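Local structure of putative Zn-dependent Alcohol Dehydrogenase (Rhodobacter sphaeroides, 3IV6) at residues S176-E184 / Y208-D218. The protein binds S-adenosylmethionine in a Rossmann-like domain and, despite its dehydrogenase name, is probably a methyltransferase-like protein whose reaction is not established. Sequence-based numbering, arbitrary orientation.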
ATOM      1  N   SER A 176     -11.773  18.569  -0.389  1.00 46.90           N
ATOM      2  CA  SER A 176     -11.098  18.962  -1.630  1.00 49.71           C
ATOM      3  C   SER A 176     -10.506  17.760  -2.379  1.00 49.95           C
ATOM      4  O   SER A 176     -10.711  17.623  -3.600  1.00 51.79           O
ATOM      5  CB  SER A 176      -9.999  19.984  -1.346  1.00 50.15           C
ATOM      6  OG  SER A 176      -8.859  19.341  -0.805  1.00 53.11           O
ATOM      7  N   ASP A 177      -9.775  16.909  -1.649  1.00 40.66           N
ATOM      8  CA  ASP A 177      -9.246  15.658  -2.210  1.00 43.63           C
ATOM      9  C   ASP A 177      -9.551  14.419  -1.369  1.00 43.63           C
ATOM     10  O   ASP A 177      -8.940  13.362  -1.584  1.00 39.58           O
ATOM     11  CB  ASP A 177      -7.724  15.721  -2.449  1.00 43.45           C
ATOM     12  CG  ASP A 177      -6.914  15.870  -1.154  1.00 47.55           C
ATOM     13  OD1 ASP A 177      -7.460  16.340  -0.124  1.00 45.60           O
ATOM     14  OD2 ASP A 177      -5.707  15.524  -1.184  1.00 46.23           O
ATOM     15  N   LYS A 178     -10.463  14.550  -0.407  1.00 36.50           N
ATOM     16  CA  LYS A 178     -10.880  13.417   0.403  1.00 35.66           C
ATOM     17  C   LYS A 178      -9.749  12.803   1.271  1.00 35.97           C
ATOM     18  O   LYS A 178      -9.520  11.590   1.268  1.00 29.19           O
ATOM     19  CB  LYS A 178     -11.550  12.372  -0.492  1.00 34.82           C
ATOM     20  CG  LYS A 178     -12.626  13.006  -1.384  1.00 40.78           C
ATOM     21  CD  LYS A 178     -13.141  12.057  -2.458  1.00 34.17           C
ATOM     22  CE  LYS A 178     -12.232  12.028  -3.665  1.00 37.59           C
ATOM     23  NZ  LYS A 178     -12.761  11.078  -4.711  1.00 41.51           N
ATOM     24  N   THR A 179      -9.066  13.644   2.033  1.00 31.68           N
ATOM     25  CA  THR A 179      -8.053  13.131   2.928  1.00 32.67           C
ATOM     26  C   THR A 179      -8.557  13.110   4.353  1.00 34.23           C
ATOM     27  O   THR A 179      -9.077  14.098   4.832  1.00 35.88           O
ATOM     28  CB  THR A 179      -6.790  13.993   2.890  1.00 31.83           C
ATOM     29  OG1 THR A 179      -6.366  14.147   1.537  1.00 37.22           O
ATOM     30  CG2 THR A 179      -5.675  13.344   3.658  1.00 27.55           C
ATOM     31  N   PHE A 180      -8.392  11.978   5.028  1.00 34.64           N
ATOM     32  CA  PHE A 180      -8.705  11.869   6.441  1.00 33.08           C
ATOM     33  C   PHE A 180      -7.470  12.013   7.327  1.00 36.24           C
ATOM     34  O   PHE A 180      -6.401  11.502   6.992  1.00 34.64           O
ATOM     35  CB  PHE A 180      -9.329  10.525   6.720  1.00 34.44           C
ATOM     36  CG  PHE A 180     -10.756  10.413   6.285  1.00 39.23           C
ATOM     37  CD1 PHE A 180     -11.773  10.980   7.035  1.00 37.65           C
ATOM     38  CD2 PHE A 180     -11.084   9.695   5.156  1.00 37.29           C
ATOM     39  CE1 PHE A 180     -13.078  10.856   6.652  1.00 39.50           C
ATOM     40  CE2 PHE A 180     -12.400   9.578   4.760  1.00 39.66           C
ATOM     41  CZ  PHE A 180     -13.394  10.159   5.511  1.00 44.37           C
ATOM     42  N   HIS A 181      -7.613  12.739   8.440  1.00 38.71           N
ATOM     43  CA  HIS A 181      -6.609  12.721   9.517  1.00 41.10           C
ATOM     44  C   HIS A 181      -7.146  12.035  10.762  1.00 40.99           C
ATOM     45  O   HIS A 181      -7.899  12.639  11.515  1.00 47.65           O
ATOM     46  CB  HIS A 181      -6.172  14.116   9.912  1.00 35.68           C
ATOM     47  CG  HIS A 181      -4.838  14.130  10.570  1.00 41.41           C
ATOM     48  ND1 HIS A 181      -4.041  15.255  10.632  1.00 41.73           N
ATOM     49  CD2 HIS A 181      -4.127  13.130  11.145  1.00 40.20           C
ATOM     50  CE1 HIS A 181      -2.907  14.949  11.241  1.00 42.31           C
ATOM     51  NE2 HIS A 181      -2.929  13.664  11.552  1.00 39.02           N
ATOM     52  N   PHE A 182      -6.790  10.783  10.996  1.00 33.90           N
ATOM     53  CA  PHE A 182      -7.524  10.033  12.019  1.00 41.86           C
ATOM     54  C   PHE A 182      -7.280  10.521  13.463  1.00 47.45           C
ATOM     55  O   PHE A 182      -8.213  10.680  14.261  1.00 50.64           O
ATOM     56  CB  PHE A 182      -7.212   8.541  11.883  1.00 45.89           C
ATOM     57  CG  PHE A 182      -7.399   8.025  10.506  1.00 42.69           C
ATOM     58  CD1 PHE A 182      -8.681   7.927   9.950  1.00 39.01           C
ATOM     59  CD2 PHE A 182      -6.295   7.650   9.751  1.00 38.08           C
ATOM     60  CE1 PHE A 182      -8.867   7.448   8.655  1.00 41.29           C
ATOM     61  CE2 PHE A 182      -6.455   7.188   8.462  1.00 36.56           C
ATOM     62  CZ  PHE A 182      -7.759   7.076   7.905  1.00 39.83           C
ATOM     63  N   ARG A 183      -6.009  10.743  13.778  1.00 47.64           N
ATOM     64  CA  ARG A 183      -5.564  11.217  15.077  1.00 48.75           C
ATOM     65  C   ARG A 183      -6.142  12.584  15.418  1.00 50.58           C
ATOM     66  O   ARG A 183      -5.788  13.160  16.434  1.00 63.23           O
ATOM     67  CB  ARG A 183      -4.036  11.311  15.061  1.00 49.38           C
ATOM     68  CG  ARG A 183      -3.381  11.715  16.362  1.00 52.36           C
ATOM     69  CD  ARG A 183      -1.881  11.767  16.195  1.00 47.43           C
ATOM     70  NE  ARG A 183      -1.198  11.678  17.476  1.00 62.20           N
ATOM     71  CZ  ARG A 183      -1.158  12.669  18.369  1.00 71.56           C
ATOM     72  NH1 ARG A 183      -1.777  13.821  18.109  1.00 61.45           N
ATOM     73  NH2 ARG A 183      -0.504  12.508  19.521  1.00 58.27           N
ATOM     74  N   GLU A 184      -7.026  13.087  14.563  1.00 47.74           N
ATOM     75  CA  GLU A 184      -7.545  14.443  14.706  1.00 51.34           C
ATOM     76  C   GLU A 184      -9.069  14.456  14.674  1.00 47.93           C
ATOM     77  O   GLU A 184      -9.695  15.500  14.857  1.00 55.11           O
ATOM     78  CB  GLU A 184      -6.987  15.348  13.607  1.00 52.60           C
ATOM     79  CG  GLU A 184      -5.546  15.777  13.826  1.00 50.92           C
ATOM     80  CD  GLU A 184      -5.435  17.094  14.567  1.00 63.07           C
ATOM     81  OE1 GLU A 184      -6.330  17.394  15.386  1.00 60.79           O
ATOM     82  OE2 GLU A 184      -4.454  17.830  14.331  1.00 72.74           O
ATOM     83  N   TYR A 208      -4.560   3.299  13.737  1.00 33.34           N
ATOM     84  CA  TYR A 208      -5.176   4.394  13.004  1.00 36.21           C
ATOM     85  C   TYR A 208      -4.540   5.745  13.330  1.00 40.16           C
ATOM     86  O   TYR A 208      -4.259   6.520  12.428  1.00 39.47           O
ATOM     87  CB  TYR A 208      -6.700   4.415  13.220  1.00 37.24           C
ATOM     88  CG  TYR A 208      -7.426   3.656  12.135  1.00 44.98           C
ATOM     89  CD1 TYR A 208      -7.632   4.232  10.881  1.00 43.58           C
ATOM     90  CD2 TYR A 208      -7.851   2.343  12.328  1.00 46.99           C
ATOM     91  CE1 TYR A 208      -8.259   3.548   9.866  1.00 37.07           C
ATOM     92  CE2 TYR A 208      -8.482   1.631  11.295  1.00 41.91           C
ATOM     93  CZ  TYR A 208      -8.683   2.248  10.069  1.00 43.25           C
ATOM     94  OH  TYR A 208      -9.308   1.574   9.029  1.00 48.07           O
ATOM     95  N   ARG A 209      -4.321   6.009  14.614  1.00 39.79           N
ATOM     96  CA  ARG A 209      -3.775   7.289  15.051  1.00 42.48           C
ATOM     97  C   ARG A 209      -2.357   7.490  14.530  1.00 38.66           C
ATOM     98  O   ARG A 209      -1.960   8.607  14.196  1.00 37.27           O
ATOM     99  CB  ARG A 209      -3.793   7.385  16.578  1.00 47.57           C
ATOM    100  CG  ARG A 209      -5.155   7.724  17.162  1.00 49.31           C
ATOM    101  CD  ARG A 209      -5.213   7.406  18.648  1.00 55.88           C
ATOM    102  NE  ARG A 209      -3.941   7.672  19.313  1.00 69.46           N
ATOM    103  CZ  ARG A 209      -3.655   8.800  19.956  1.00 65.87           C
ATOM    104  NH1 ARG A 209      -4.552   9.774  20.022  1.00 67.61           N
ATOM    105  NH2 ARG A 209      -2.471   8.955  20.533  1.00 51.56           N
ATOM    106  N   ARG A 210      -1.597   6.402  14.463  1.00 38.06           N
ATOM    107  CA  ARG A 210      -0.210   6.462  14.013  1.00 38.79           C
ATOM    108  C   ARG A 210      -0.127   6.525  12.491  1.00 36.83           C
ATOM    109  O   ARG A 210       0.936   6.785  11.929  1.00 41.51           O
ATOM    110  CB  ARG A 210       0.574   5.255  14.533  1.00 40.13           C
ATOM    111  CG  ARG A 210       0.593   5.134  16.048  1.00 40.10           C
ATOM    112  CD  ARG A 210       1.660   4.154  16.509  1.00 46.24           C
ATOM    113  NE  ARG A 210       1.824   4.167  17.960  1.00 53.38           N
ATOM    114  CZ  ARG A 210       2.628   3.347  18.629  1.00 58.13           C
ATOM    115  NH1 ARG A 210       3.344   2.441  17.977  1.00 55.86           N
ATOM    116  NH2 ARG A 210       2.714   3.430  19.949  1.00 56.28           N
ATOM    117  N   ARG A 211      -1.255   6.286  11.831  1.00 33.24           N
ATOM    118  CA  ARG A 211      -1.273   6.110  10.384  1.00 40.42           C
ATOM    119  C   ARG A 211      -1.284   7.454   9.665  1.00 37.58           C
ATOM    120  O   ARG A 211      -0.995   7.533   8.471  1.00 33.14           O
ATOM    121  CB  ARG A 211      -2.486   5.277   9.961  1.00 35.34           C
ATOM    122  CG  ARG A 211      -2.138   3.884   9.461  1.00 28.05           C
ATOM    123  CD  ARG A 211      -3.336   2.952   9.549  1.00 33.42           C
ATOM    124  NE  ARG A 211      -4.292   3.186   8.471  1.00 29.79           N
ATOM    125  CZ  ARG A 211      -5.223   2.316   8.097  1.00 29.02           C
ATOM    126  NH1 ARG A 211      -5.328   1.147   8.714  1.00 30.44           N
ATOM    127  NH2 ARG A 211      -6.051   2.614   7.105  1.00 32.70           N
ATOM    128  N   GLY A 212      -1.619   8.510  10.399  1.00 34.00           N
ATOM    129  CA  GLY A 212      -1.473   9.865   9.899  1.00 29.98           C
ATOM    130  C   GLY A 212      -2.635  10.286   9.022  1.00 31.73           C
ATOM    131  O   GLY A 212      -3.792   9.987   9.319  1.00 30.88           O
ATOM    132  N   LYS A 213      -2.326  10.985   7.933  1.00 35.52           N
ATOM    133  CA  LYS A 213      -3.324  11.308   6.921  1.00 33.44           C
ATOM    134  C   LYS A 213      -3.414  10.211   5.866  1.00 26.94           C
ATOM    135  O   LYS A 213      -2.414   9.575   5.531  1.00 28.82           O
ATOM    136  CB  LYS A 213      -3.000  12.649   6.258  1.00 31.41           C
ATOM    137  CG  LYS A 213      -3.117  13.845   7.188  1.00 37.28           C
ATOM    138  CD  LYS A 213      -2.678  15.126   6.499  1.00 40.34           C
ATOM    139  CE  LYS A 213      -3.028  16.349   7.331  1.00 41.02           C
ATOM    140  NZ  LYS A 213      -2.748  17.616   6.600  1.00 51.19           N
ATOM    141  N   GLU A 214      -4.618   9.994   5.346  1.00 25.98           N
ATOM    142  CA  GLU A 214      -4.816   9.087   4.194  1.00 27.94           C
ATOM    143  C   GLU A 214      -5.823   9.660   3.186  1.00 29.23           C
ATOM    144  O   GLU A 214      -6.871  10.174   3.559  1.00 30.95           O
ATOM    145  CB  GLU A 214      -5.214   7.670   4.635  1.00 20.48           C
ATOM    146  CG  GLU A 214      -4.024   6.826   5.131  1.00 24.63           C
ATOM    147  CD  GLU A 214      -4.434   5.435   5.591  1.00 27.38           C
ATOM    148  OE1 GLU A 214      -5.649   5.161   5.532  1.00 28.41           O
ATOM    149  OE2 GLU A 214      -3.563   4.623   6.008  1.00 24.79           O
ATOM    150  N   THR A 215      -5.478   9.608   1.908  1.00 24.03           N
ATOM    151  CA  THR A 215      -6.362  10.127   0.876  1.00 26.07           C
ATOM    152  C   THR A 215      -7.241   9.023   0.266  1.00 29.72           C
ATOM    153  O   THR A 215      -6.787   7.904   0.100  1.00 29.17           O
ATOM    154  CB  THR A 215      -5.518  10.774  -0.201  1.00 30.25           C
ATOM    155  OG1 THR A 215      -4.759  11.845   0.388  1.00 33.56           O
ATOM    156  CG2 THR A 215      -6.382  11.266  -1.375  1.00 28.19           C
ATOM    157  N   ARG A 216      -8.507   9.316  -0.036  1.00 29.19           N
ATOM    158  CA  ARG A 216      -9.349   8.310  -0.683  1.00 27.26           C
ATOM    159  C   ARG A 216      -9.362   8.591  -2.169  1.00 30.11           C
ATOM    160  O   ARG A 216      -9.335   9.745  -2.585  1.00 31.92           O
ATOM    161  CB  ARG A 216     -10.775   8.248  -0.135  1.00 26.55           C
ATOM    162  CG  ARG A 216     -10.951   7.766   1.331  1.00 27.25           C
ATOM    163  CD  ARG A 216      -9.815   6.931   1.845  1.00 30.02           C
ATOM    164  NE  ARG A 216     -10.098   6.387   3.184  1.00 30.01           N
ATOM    165  CZ  ARG A 216      -9.215   5.719   3.931  1.00 27.65           C
ATOM    166  NH1 ARG A 216      -7.977   5.507   3.493  1.00 30.65           N
ATOM    167  NH2 ARG A 216      -9.561   5.257   5.112  1.00 26.09           N
ATOM    168  N   PHE A 217      -9.362   7.526  -2.964  1.00 31.95           N
ATOM    169  CA  PHE A 217      -9.278   7.685  -4.406  1.00 38.68           C
ATOM    170  C   PHE A 217     -10.473   7.076  -5.084  1.00 34.97           C
ATOM    171  O   PHE A 217     -10.985   6.052  -4.651  1.00 30.70           O
ATOM    172  CB  PHE A 217      -8.001   7.046  -4.982  1.00 31.85           C
ATOM    173  CG  PHE A 217      -6.718   7.593  -4.411  1.00 29.12           C
ATOM    174  CD1 PHE A 217      -6.042   8.626  -5.050  1.00 26.34           C
ATOM    175  CD2 PHE A 217      -6.163   7.041  -3.257  1.00 29.61           C
ATOM    176  CE1 PHE A 217      -4.815   9.137  -4.527  1.00 23.98           C
ATOM    177  CE2 PHE A 217      -4.967   7.523  -2.735  1.00 27.87           C
ATOM    178  CZ  PHE A 217      -4.287   8.590  -3.366  1.00 26.62           C
ATOM    179  N   ASP A 218     -10.908   7.746  -6.143  1.00 41.88           N
ATOM    180  CA  ASP A 218     -11.821   7.201  -7.144  1.00 44.03           C
ATOM    181  C   ASP A 218     -10.933   6.864  -8.321  1.00 39.89           C
ATOM    182  O   ASP A 218      -9.780   7.283  -8.366  1.00 35.99           O
ATOM    183  CB  ASP A 218     -12.839   8.251  -7.619  1.00 45.60           C
ATOM    184  CG  ASP A 218     -13.932   8.546  -6.592  1.00 61.21           C
ATOM    185  OD1 ASP A 218     -14.216   7.690  -5.711  1.00 60.19           O
ATOM    186  OD2 ASP A 218     -14.519   9.652  -6.695  1.00 65.52           O
TER
HETATM  187  O   HOH W   1      -8.520  12.014  -4.169  1.00 29.65           O
HETATM  188  O   HOH W   2      -3.845   9.615  12.235  1.00 41.68           O
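Phe180 and Glu214 form the hydrogen-bonded pair at the middle of an antiparallel strand pairing, in which 213-215 makes one edge of a small three-stranded sheet, apart from the seven-stranded sheet whose 3-2-1-4-5-7-6 strand order is that of class I methyltransferases. The bonds from Phe180 N to Glu214 O (2.8 Å) and from Glu214 N to Phe180 O are joined by Arg216 N to Lys178 O, which carries the ladder past the strand end. Water 1 then links the carbonyls of Asp177 and Arg216; water 2 accepts from Arg183 N near the carbonyls of Arg209 and Gly212.

Side chains alternate between two faces. On one, the hydroxyls of Thr179 and Thr215 share a hydrogen bond (OG1 to OG1, 3.0 Å), while the extended Lys213 lays CG over a face of the His181 ring, a CH-pi contact 3.9 Å from the centroid. Phe180 and Glu214 point to the other face. Just beyond the strands, Tyr208 turns its edge to the face of Phe182, a T-shaped pair with planes 82° apart. Phe182 CG stands anti to its carbonyl carbon (chi1 -51°), which sets the ring over Tyr208 and leaves its edge at Glu214 OE1 (3.7 Å from CE2).

Charge is concentrated beside that edge. Arg211 grips Glu214 side-on: NH2 gives a nearly straight bond (N-H...O 173°) to the syn lone pair of OE1, and NE reaches OE2 from above the carboxylate plane. Arg216 NH1 adds a third bond, to OE1 (3.1 Å), and Arg122 a further salt bridge; Arg216 NE turns to Asp156. At the far end Lys178 NZ bridges Asp218 OD2 (3.0 Å) and also Asp221.

The Glu214 carboxylate thus has its rotation fixed by Arg211 and Arg216, and through Arg122 it ties the small sheet to the large domain; its side chain lies about 8 Å from the bound S-adenosylmethionine.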